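Side-chain contacts in aldehyde dehydrogenase (Anabaena variabilis, PDB 4H7N), which probably oxidises aldehydes to carboxylic acids with NAD+ as electron acceptor, as other members of the aldehyde dehydrogenase family do: residues A[47-50]-A[51-55]; A[86-89]-A[90-94]; A[140-143]-A[144-147]; A[171-174]-A[175-178]. All coordinates share one frame; numbering follows the deposited sequence.

How the interactions relate
Each contact is local, made within one continuous run of residues, so none closes a long loop; the four follow one another along the chain without nesting or crossing. Interaction 1 forms the first turns of helix 48-64, and interaction 2 lies in helix 82-106. Interaction 3 covers the end of helix 139-144 and the turn into helix 147-153, and interaction 4 lies in the last part of helix 169-176 and the residues after it. Interactions 2 and 3 touch: E87 OE2 reaches the backbone N of T141, and F91 packs on L140 and M144. L172 of interaction 4 meets both F91 and L140, which joins three helices. Interaction 1 stands apart, its nearest atoms about 7 Å from interaction 4.

Interaction 1: A[47-50]-A[51-55]; sequences LGVE and GRITT
This is a contact within the opening turns of helix 48-64, where the guanidinium of R52 folds back over the backbone of G48 and V49. The flat group lays one face on that peptide, with CZ 3.7 Å from V49 N. Getting there takes a bend: the arginine chain runs extended through chi2 and then turns sharply at chi3 (-64°), back toward the start of the helix. Beyond the peptide its polar end is held by carbonyls outside the two segments, NE by L152 O and NH1 by W44 O, and NH1 also bonds a glycerol, probably from the crystallisation liquor. With an alanine in place of R52, L152 O and W44 O are likely to lose these donors, and the G48-V49 peptide its cover. Backbone bonds run from R52 N to G48 O and from I53 N to V49 O. T54 grips E50 O twice: its N lies 3.0 Å from E50 O and its OG1 3.2 Å from E50 O, the two donors arriving from opposite faces of the carbonyl plane. At the start of the helix a water donates to L47 O and accepts from G51 N at 2.9 Å. V49 and I53 lie side by side, CG2 of V49 4.0 Å from CD1 of I53. Helix 82-106 covers this flank, with L106 against V49 and R52, and P103 against E50 and I53.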
loop_
_atom_site.group_PDB
_atom_site.type_symbol
_atom_site.label_atom_id
_atom_site.label_comp_id
_atom_site.label_asym_id
_atom_site.label_seq_id
_atom_site.Cartn_x
_atom_site.Cartn_y
_atom_site.Cartn_z
ATOM N N LEU A 47 -16.835 -19.796 4.886
ATOM C CA LEU A 47 -17.911 -19.971 3.890
ATOM C C LEU A 47 -17.451 -20.071 2.454
ATOM O O LEU A 47 -18.144 -20.625 1.646
ATOM C CB LEU A 47 -18.887 -18.808 3.900
ATOM C CG LEU A 47 -20.068 -18.797 4.829
ATOM C CD1 LEU A 47 -20.988 -17.675 4.347
ATOM C CD2 LEU A 47 -20.808 -20.108 4.897
ATOM N N GLY A 48 -16.324 -19.458 2.117
ATOM C CA GLY A 48 -15.900 -19.375 0.731
ATOM C C GLY A 48 -16.579 -18.263 -0.061
ATOM O O GLY A 48 -17.696 -17.807 0.257
ATOM N N VAL A 49 -15.899 -17.820 -1.108
ATOM C CA VAL A 49 -16.415 -16.714 -1.895
ATOM C C VAL A 49 -17.816 -16.968 -2.469
ATOM O O VAL A 49 -18.616 -16.047 -2.552
ATOM C CB VAL A 49 -15.448 -16.323 -3.035
ATOM C CG1 VAL A 49 -15.321 -17.409 -4.072
ATOM C CG2 VAL A 49 -15.925 -15.024 -3.673
ATOM N N GLU A 50 -18.131 -18.205 -2.819
ATOM C CA GLU A 50 -19.452 -18.469 -3.413
ATOM C C GLU A 50 -20.556 -18.335 -2.361
ATOM O O GLU A 50 -21.630 -17.813 -2.635
ATOM C CB GLU A 50 -19.506 -19.843 -4.113
ATOM C CG GLU A 50 -18.658 -19.968 -5.392
ATOM C CD GLU A 50 -19.063 -18.991 -6.511
ATOM O OE1 GLU A 50 -20.209 -18.440 -6.562
ATOM O OE2 GLU A 50 -18.211 -18.766 -7.377
ATOM N N GLY A 51 -20.299 -18.838 -1.168
ATOM C CA GLY A 51 -21.215 -18.632 -0.052
ATOM C C GLY A 51 -21.386 -17.134 0.290
ATOM O O GLY A 51 -22.493 -16.707 0.595
ATOM N N ARG A 52 -20.299 -16.348 0.235
ATOM C CA ARG A 52 -20.372 -14.928 0.576
ATOM C C ARG A 52 -21.187 -14.175 -0.448
ATOM O O ARG A 52 -21.966 -13.290 -0.069
ATOM C CB ARG A 52 -18.996 -14.264 0.793
ATOM C CG ARG A 52 -18.303 -14.825 2.012
ATOM C CD ARG A 52 -17.023 -14.126 2.384
ATOM N NE ARG A 52 -15.945 -14.233 1.380
ATOM C CZ ARG A 52 -15.017 -15.179 1.333
ATOM N NH1 ARG A 52 -14.976 -16.149 2.224
ATOM N NH2 ARG A 52 -14.084 -15.114 0.385
ATOM N N ILE A 53 -21.014 -14.532 -1.721
ATOM C CA ILE A 53 -21.831 -14.013 -2.830
ATOM C C ILE A 53 -23.292 -14.313 -2.582
ATOM O O ILE A 53 -24.122 -13.423 -2.687
ATOM C CB ILE A 53 -21.371 -14.562 -4.206
ATOM C CG1 ILE A 53 -19.982 -14.012 -4.538
ATOM C CG2 ILE A 53 -22.322 -14.133 -5.331
ATOM C CD1 ILE A 53 -19.295 -14.711 -5.711
ATOM N N THR A 54 -23.635 -15.547 -2.254
ATOM C CA THR A 54 -25.057 -15.853 -2.007
ATOM C C THR A 54 -25.644 -14.915 -0.945
ATOM O O THR A 54 -26.708 -14.368 -1.112
ATOM C CB THR A 54 -25.217 -17.321 -1.620
ATOM O OG1 THR A 54 -24.798 -18.100 -2.735
ATOM C CG2 THR A 54 -26.683 -17.697 -1.245
ATOM N N THR A 55 -24.898 -14.733 0.134
ATOM C CA THR A 55 -25.299 -13.910 1.242
ATOM C C THR A 55 -25.478 -12.454 0.837
ATOM O O THR A 55 -26.466 -11.851 1.180
ATOM C CB THR A 55 -24.224 -14.015 2.345
ATOM O OG1 THR A 55 -24.155 -15.362 2.789
ATOM C CG2 THR A 55 -24.552 -13.201 3.509
HETATM O O HOH W 1 -18.349 -21.011 -0.979
#

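Interaction 2: A[86-89]-A[90-94]; sequences LEID and SFLAS
Five consecutive i to i+4 backbone bonds, from S90 N to L86 O through S94 N to S90 O, carry the chain through 86-94 as regular alpha helix, F91 N to E87 O being nearly straight (2.9 Å, N-H...O 172°). Among the side chains, I88 and L92 sit one turn apart and lie side by side, pointing the same way. Their methyls I88 CG2 and L92 CD1 meet at 4.0 Å. L92 also leans over the backbone, its CG only 3.2 Å from I88 O, because CG stands beside its own backbone N (chi1 -62°) and is thereby turned back toward the preceding turn. CB of S90 approaches L86 O at 3.2 Å, and CB of F91 lies 3.4 Å from E87 O. The segment belongs to the long helix 82-106, which packs among the helices of the aldehyde dehydrogenase fold: I88 and L92 face helix 67-78, where both touch R67, while L92 also reaches K60 and L64 of helix 48-64. With CG opposite the backbone N (chi1 171°), the F91 ring is carried away from the 86-89 turn toward L140 and M144 of helix 139-144. The acids look outside the segment for partners. E87 OE1 forms a salt bridge with R80, and its OE2 accepts from the N of T141; D89 OD1 forms a salt bridge with R67 NH2.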
loop_
_atom_site.group_PDB
_atom_site.type_symbol
_atom_site.label_atom_id
_atom_site.label_comp_id
_atom_site.label_asym_id
_atom_site.label_seq_id
_atom_site.Cartn_x
_atom_site.Cartn_y
_atom_site.Cartn_z
ATOM N N LEU A 86 -29.981 7.593 -8.130
ATOM C CA LEU A 86 -28.736 7.135 -8.758
ATOM C C LEU A 86 -27.788 6.506 -7.772
ATOM O O LEU A 86 -27.148 5.496 -8.087
ATOM C CB LEU A 86 -28.040 8.285 -9.495
ATOM C CG LEU A 86 -28.900 9.091 -10.489
ATOM C CD1 LEU A 86 -27.973 9.984 -11.319
ATOM C CD2 LEU A 86 -29.787 8.241 -11.415
ATOM N N GLU A 87 -27.686 7.069 -6.567
ATOM C CA GLU A 87 -26.813 6.450 -5.556
ATOM C C GLU A 87 -27.273 5.060 -5.272
ATOM O O GLU A 87 -26.452 4.127 -5.183
ATOM C CB GLU A 87 -26.842 7.195 -4.228
ATOM C CG GLU A 87 -25.741 8.139 -3.986
ATOM C CD GLU A 87 -25.655 8.614 -2.545
ATOM O OE1 GLU A 87 -26.182 9.710 -2.316
ATOM O OE2 GLU A 87 -25.011 7.941 -1.670
ATOM N N ILE A 88 -28.589 4.906 -5.102
ATOM C CA ILE A 88 -29.117 3.590 -4.803
ATOM C C ILE A 88 -28.862 2.586 -5.949
ATOM O O ILE A 88 -28.492 1.448 -5.704
ATOM C CB ILE A 88 -30.593 3.638 -4.411
ATOM C CG1 ILE A 88 -30.735 4.355 -3.086
ATOM C CG2 ILE A 88 -31.116 2.228 -4.265
ATOM C CD1 ILE A 88 -32.147 4.800 -2.691
ATOM N N ASP A 89 -29.093 3.009 -7.181
ATOM C CA ASP A 89 -28.887 2.155 -8.358
ATOM C C ASP A 89 -27.410 1.749 -8.471
ATOM O O ASP A 89 -27.081 0.592 -8.723
ATOM C CB ASP A 89 -29.320 2.898 -9.623
ATOM C CG ASP A 89 -30.843 2.995 -9.752
ATOM O OD1 ASP A 89 -31.558 2.121 -9.207
ATOM O OD2 ASP A 89 -31.316 3.959 -10.413
ATOM N N SER A 90 -26.545 2.719 -8.263
ATOM C CA SER A 90 -25.100 2.530 -8.310
ATOM C C SER A 90 -24.588 1.571 -7.205
ATOM O O SER A 90 -23.782 0.648 -7.457
ATOM C CB SER A 90 -24.429 3.888 -8.271
ATOM O OG SER A 90 -23.067 3.770 -7.850
ATOM N N PHE A 91 -25.066 1.745 -5.984
ATOM C CA PHE A 91 -24.829 0.753 -4.900
ATOM C C PHE A 91 -25.266 -0.676 -5.287
ATOM O O PHE A 91 -24.518 -1.629 -5.143
ATOM C CB PHE A 91 -25.587 1.193 -3.621
ATOM C CG PHE A 91 -25.600 0.170 -2.512
ATOM C CD1 PHE A 91 -24.448 -0.371 -2.041
ATOM C CD2 PHE A 91 -26.766 -0.215 -1.938
ATOM C CE1 PHE A 91 -24.462 -1.282 -1.007
ATOM C CE2 PHE A 91 -26.801 -1.095 -0.909
ATOM C CZ PHE A 91 -25.636 -1.623 -0.430
ATOM N N LEU A 92 -26.491 -0.814 -5.751
ATOM C CA LEU A 92 -26.994 -2.126 -6.152
ATOM C C LEU A 92 -26.167 -2.773 -7.290
ATOM O O LEU A 92 -25.882 -3.970 -7.246
ATOM C CB LEU A 92 -28.460 -2.040 -6.560
ATOM C CG LEU A 92 -29.423 -1.593 -5.446
ATOM C CD1 LEU A 92 -30.803 -1.358 -6.043
ATOM C CD2 LEU A 92 -29.490 -2.574 -4.295
ATOM N N ALA A 93 -25.769 -1.990 -8.275
ATOM C CA ALA A 93 -24.948 -2.530 -9.379
ATOM C C ALA A 93 -23.566 -2.876 -8.895
ATOM O O ALA A 93 -22.923 -3.792 -9.409
ATOM C CB ALA A 93 -24.854 -1.564 -10.555
ATOM N N SER A 94 -23.081 -2.138 -7.907
ATOM C CA SER A 94 -21.763 -2.435 -7.380
ATOM C C SER A 94 -21.741 -3.798 -6.616
ATOM O O SER A 94 -20.771 -4.551 -6.698
ATOM C CB SER A 94 -21.287 -1.231 -6.561
ATOM O OG SER A 94 -20.258 -1.617 -5.717
#

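Interaction 3: A[140-143]-A[144-147]; sequences LTLS and MIDT
M144, a selenomethionine, curls back over S143 and L140 where helix 139-144 ends. Its CB lies 3.5 Å from L140 O, and CG, standing beside the backbone N (chi1 -70°), lies between that carbonyl and S143 OG, at 3.5 Å from the hydroxyl oxygen. CG also faces the methyl L140 CD1. The chain then bends at chi2 and again at chi3, and these bends carry SE round and bring the terminal CE back to S143, 3.5 Å from S143 O. S143 itself turns OG in between its own N and carbonyl carbon (chi1 68°), where the hydroxyl donates to L140 O at 2.8 Å. Replacing S143 with alanine removes the donor to L140 O and is likely to leave a gap beside CG and CE of M144. The backbone is irregular here: M144 N bonds T141 O from well above the carbonyl plane, and its bond to L140 O is weak, as is that of I145 N to T141 O. Beyond the turn, OG1 of T147 donates to S143 O at 2.7 Å, in the carbonyl plane. A water donates to L142 O and accepts from D146 N, linking the end of helix 139-144 to the turn before helix 147-153. D146 forms salt bridges with R444 and R452, while the side chain of I145 lies about 6 Å from that of E232, the predicted active-site residue. A helix end closed in this way, with weak backbone bonds and with hydroxyls and a water taking up carbonyls, forms the turn between helices 139-144 and 147-153, beside the probable catalytic centre.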
loop_
_atom_site.group_PDB
_atom_site.type_symbol
_atom_site.label_atom_id
_atom_site.label_comp_id
_atom_site.label_asym_id
_atom_site.label_seq_id
_atom_site.Cartn_x
_atom_site.Cartn_y
_atom_site.Cartn_z
ATOM N N LEU A 140 -24.431 6.838 0.970
ATOM C CA LEU A 140 -24.605 5.431 0.705
ATOM C C LEU A 140 -23.456 4.903 -0.104
ATOM O O LEU A 140 -22.745 3.975 0.335
ATOM C CB LEU A 140 -25.941 5.145 0.010
ATOM C CG LEU A 140 -26.121 3.709 -0.426
ATOM C CD1 LEU A 140 -26.232 2.795 0.781
ATOM C CD2 LEU A 140 -27.335 3.550 -1.349
ATOM N N THR A 141 -23.184 5.502 -1.248
ATOM C CA THR A 141 -22.192 4.874 -2.131
ATOM C C THR A 141 -20.807 4.907 -1.507
ATOM O O THR A 141 -20.053 3.929 -1.644
ATOM C CB THR A 141 -22.160 5.461 -3.540
ATOM O OG1 THR A 141 -22.163 6.858 -3.433
ATOM C CG2 THR A 141 -23.437 5.086 -4.355
ATOM N N LEU A 142 -20.455 5.996 -0.842
ATOM C CA LEU A 142 -19.121 6.063 -0.260
ATOM C C LEU A 142 -18.953 5.252 1.048
ATOM O O LEU A 142 -17.839 4.961 1.423
ATOM C CB LEU A 142 -18.659 7.532 -0.137
ATOM C CG LEU A 142 -18.533 8.221 -1.516
ATOM C CD1 LEU A 142 -18.125 9.682 -1.465
ATOM C CD2 LEU A 142 -17.547 7.520 -2.452
ATOM N N SER A 143 -20.044 4.898 1.744
ATOM C CA SER A 143 -19.955 3.984 2.851
ATOM C C SER A 143 -19.715 2.552 2.355
ATOM O O SER A 143 -19.170 1.729 3.103
ATOM C CB SER A 143 -21.198 4.027 3.747
ATOM O OG SER A 143 -22.349 3.511 3.096
HETATM N N MSE A 144 -20.090 2.281 1.106
HETATM C CA MSE A 144 -20.128 0.922 0.603
HETATM C C MSE A 144 -19.086 0.602 -0.431
HETATM O O MSE A 144 -18.878 -0.557 -0.743
HETATM C CB MSE A 144 -21.518 0.686 -0.016
HETATM C CG MSE A 144 -22.607 0.629 1.057
HETATM SE SE MSE A 144 -22.446 -0.935 2.243
HETATM C CE MSE A 144 -22.073 -0.062 3.882
ATOM N N ILE A 145 -18.450 1.615 -0.998
ATOM C CA ILE A 145 -17.493 1.421 -2.063
ATOM C C ILE A 145 -16.328 0.534 -1.672
ATOM O O ILE A 145 -15.900 -0.260 -2.476
ATOM C CB ILE A 145 -17.006 2.795 -2.648
ATOM C CG1 ILE A 145 -16.334 2.593 -4.002
ATOM C CG2 ILE A 145 -16.091 3.563 -1.703
ATOM C CD1 ILE A 145 -16.047 3.888 -4.746
ATOM N N ASP A 146 -15.799 0.660 -0.444
ATOM C CA ASP A 146 -14.751 -0.222 0.032
ATOM C C ASP A 146 -15.363 -1.448 0.750
ATOM O O ASP A 146 -14.876 -2.546 0.673
ATOM C CB ASP A 146 -13.804 0.541 0.981
ATOM C CG ASP A 146 -13.042 1.714 0.276
ATOM O OD1 ASP A 146 -12.426 1.504 -0.782
ATOM O OD2 ASP A 146 -13.080 2.828 0.802
ATOM N N THR A 147 -16.471 -1.244 1.432
ATOM C CA THR A 147 -17.069 -2.284 2.279
ATOM C C THR A 147 -17.381 -3.544 1.494
ATOM O O THR A 147 -17.114 -4.679 1.944
ATOM C CB THR A 147 -18.336 -1.717 2.964
ATOM O OG1 THR A 147 -17.997 -0.574 3.764
ATOM C CG2 THR A 147 -19.060 -2.744 3.842
HETATM O O HOH W 2 -16.550 2.003 1.784
#

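Interaction 4: A[171-174]-A[175-178]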
loop_
_atom_site.group_PDB
_atom_site.type_symbol
_atom_site.label_atom_id
_atom_site.label_comp_id
_atom_site.label_asym_id
_atom_site.label_seq_id
_atom_site.Cartn_x
_atom_site.Cartn_y
_atom_site.Cartn_z
ATOM N N PRO A 171 -32.345 1.709 7.402
ATOM C CA PRO A 171 -32.917 0.680 6.512
ATOM C C PRO A 171 -31.900 -0.398 6.061
ATOM O O PRO A 171 -32.275 -1.569 5.947
ATOM C CB PRO A 171 -33.529 1.485 5.375
ATOM C CG PRO A 171 -32.871 2.806 5.422
ATOM C CD PRO A 171 -32.528 3.063 6.871
ATOM N N LEU A 172 -30.621 -0.054 5.906
ATOM C CA LEU A 172 -29.636 -1.064 5.587
ATOM C C LEU A 172 -29.564 -2.121 6.691
ATOM O O LEU A 172 -29.497 -3.329 6.408
ATOM C CB LEU A 172 -28.250 -0.471 5.395
ATOM C CG LEU A 172 -28.036 0.392 4.160
ATOM C CD1 LEU A 172 -26.567 0.776 4.034
ATOM C CD2 LEU A 172 -28.500 -0.317 2.862
ATOM N N LEU A 173 -29.549 -1.642 7.935
ATOM C CA LEU A 173 -29.439 -2.481 9.106
ATOM C C LEU A 173 -30.661 -3.391 9.242
ATOM O O LEU A 173 -30.567 -4.598 9.540
ATOM C CB LEU A 173 -29.189 -1.596 10.342
ATOM C CG LEU A 173 -29.157 -2.250 11.711
ATOM C CD1 LEU A 173 -28.075 -3.316 11.747
ATOM C CD2 LEU A 173 -28.988 -1.222 12.829
HETATM N N MSE A 174 -31.822 -2.839 8.977
HETATM C CA MSE A 174 -33.024 -3.631 9.011
HETATM C C MSE A 174 -32.946 -4.742 7.978
HETATM O O MSE A 174 -33.406 -5.861 8.223
HETATM C CB MSE A 174 -34.225 -2.715 8.794
HETATM C CG MSE A 174 -35.496 -3.455 8.420
HETATM SE SE MSE A 174 -37.091 -2.268 8.427
HETATM C CE MSE A 174 -36.690 -1.001 6.958
ATOM N N ALA A 175 -32.377 -4.476 6.799
ATOM C CA ALA A 175 -32.277 -5.541 5.775
ATOM C C ALA A 175 -31.248 -6.562 6.199
ATOM O O ALA A 175 -31.401 -7.782 5.985
ATOM C CB ALA A 175 -31.901 -4.952 4.427
ATOM N N LEU A 176 -30.168 -6.039 6.766
ATOM C CA LEU A 176 -29.014 -6.833 7.186
ATOM C C LEU A 176 -29.420 -7.907 8.204
ATOM O O LEU A 176 -28.956 -9.060 8.133
ATOM C CB LEU A 176 -27.944 -5.917 7.767
ATOM C CG LEU A 176 -26.721 -6.553 8.407
ATOM C CD1 LEU A 176 -25.986 -7.391 7.372
ATOM C CD2 LEU A 176 -25.813 -5.510 8.984
ATOM N N ASN A 177 -30.292 -7.542 9.135
ATOM C CA ASN A 177 -30.641 -8.438 10.219
ATOM C C ASN A 177 -31.496 -9.601 9.781
ATOM O O ASN A 177 -31.749 -10.461 10.580
ATOM C CB ASN A 177 -31.338 -7.691 11.359
ATOM C CG ASN A 177 -30.377 -6.854 12.191
ATOM O OD1 ASN A 177 -29.208 -7.201 12.366
ATOM N ND2 ASN A 177 -30.882 -5.761 12.726
ATOM N N THR A 178 -31.963 -9.630 8.538
ATOM C CA THR A 178 -32.629 -10.809 7.997
ATOM C C THR A 178 -31.662 -11.799 7.337
ATOM O O THR A 178 -32.084 -12.863 6.879
ATOM C CB THR A 178 -33.692 -10.419 6.923
ATOM O OG1 THR A 178 -33.014 -9.898 5.784
ATOM C CG2 THR A 178 -34.628 -9.334 7.432
#
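L173 overlaps the side chain of N177 one turn on, crossing it at a slant so that the methyl CD1 meets the amide, 3.8 Å from ND2 and 4.1 Å from OD1 of N177. CG of L173 lies opposite its backbone N (chi1 175°), which swings the branch forward along the helix. The same methyl also touches L176, its CD1 4.2 Å from CD2 of that leucine, so one branch of L173 spans two residues of the following turn. Along the backbone, bonds run from A175 N to P171 O, L176 N to L172 O (2.8 Å) and N177 N to L173 O. The run belongs to helix 169-176, the helix of the beta-alpha-beta unit that joins the parallel strands 156-161 and 186-188, as expected in the Rossmann-like part of an aldehyde dehydrogenase. L172 and L176 turn to F188 of strand 186-188, and A175 lies against W59 and I63 of helix 48-64. Where the helix gives way to the loop, T178 takes up the carbonyl of A175 twice. Its OG1 donates to A175 O at 2.7 Å, and its backbone N reaches the same A175 O at 3.2 Å. The hydroxyl can do so because OG1 sits between the backbone N and carbonyl carbon (chi1 68°); the methyl CG2 of T178 faces back to M174 O at 3.8 Å.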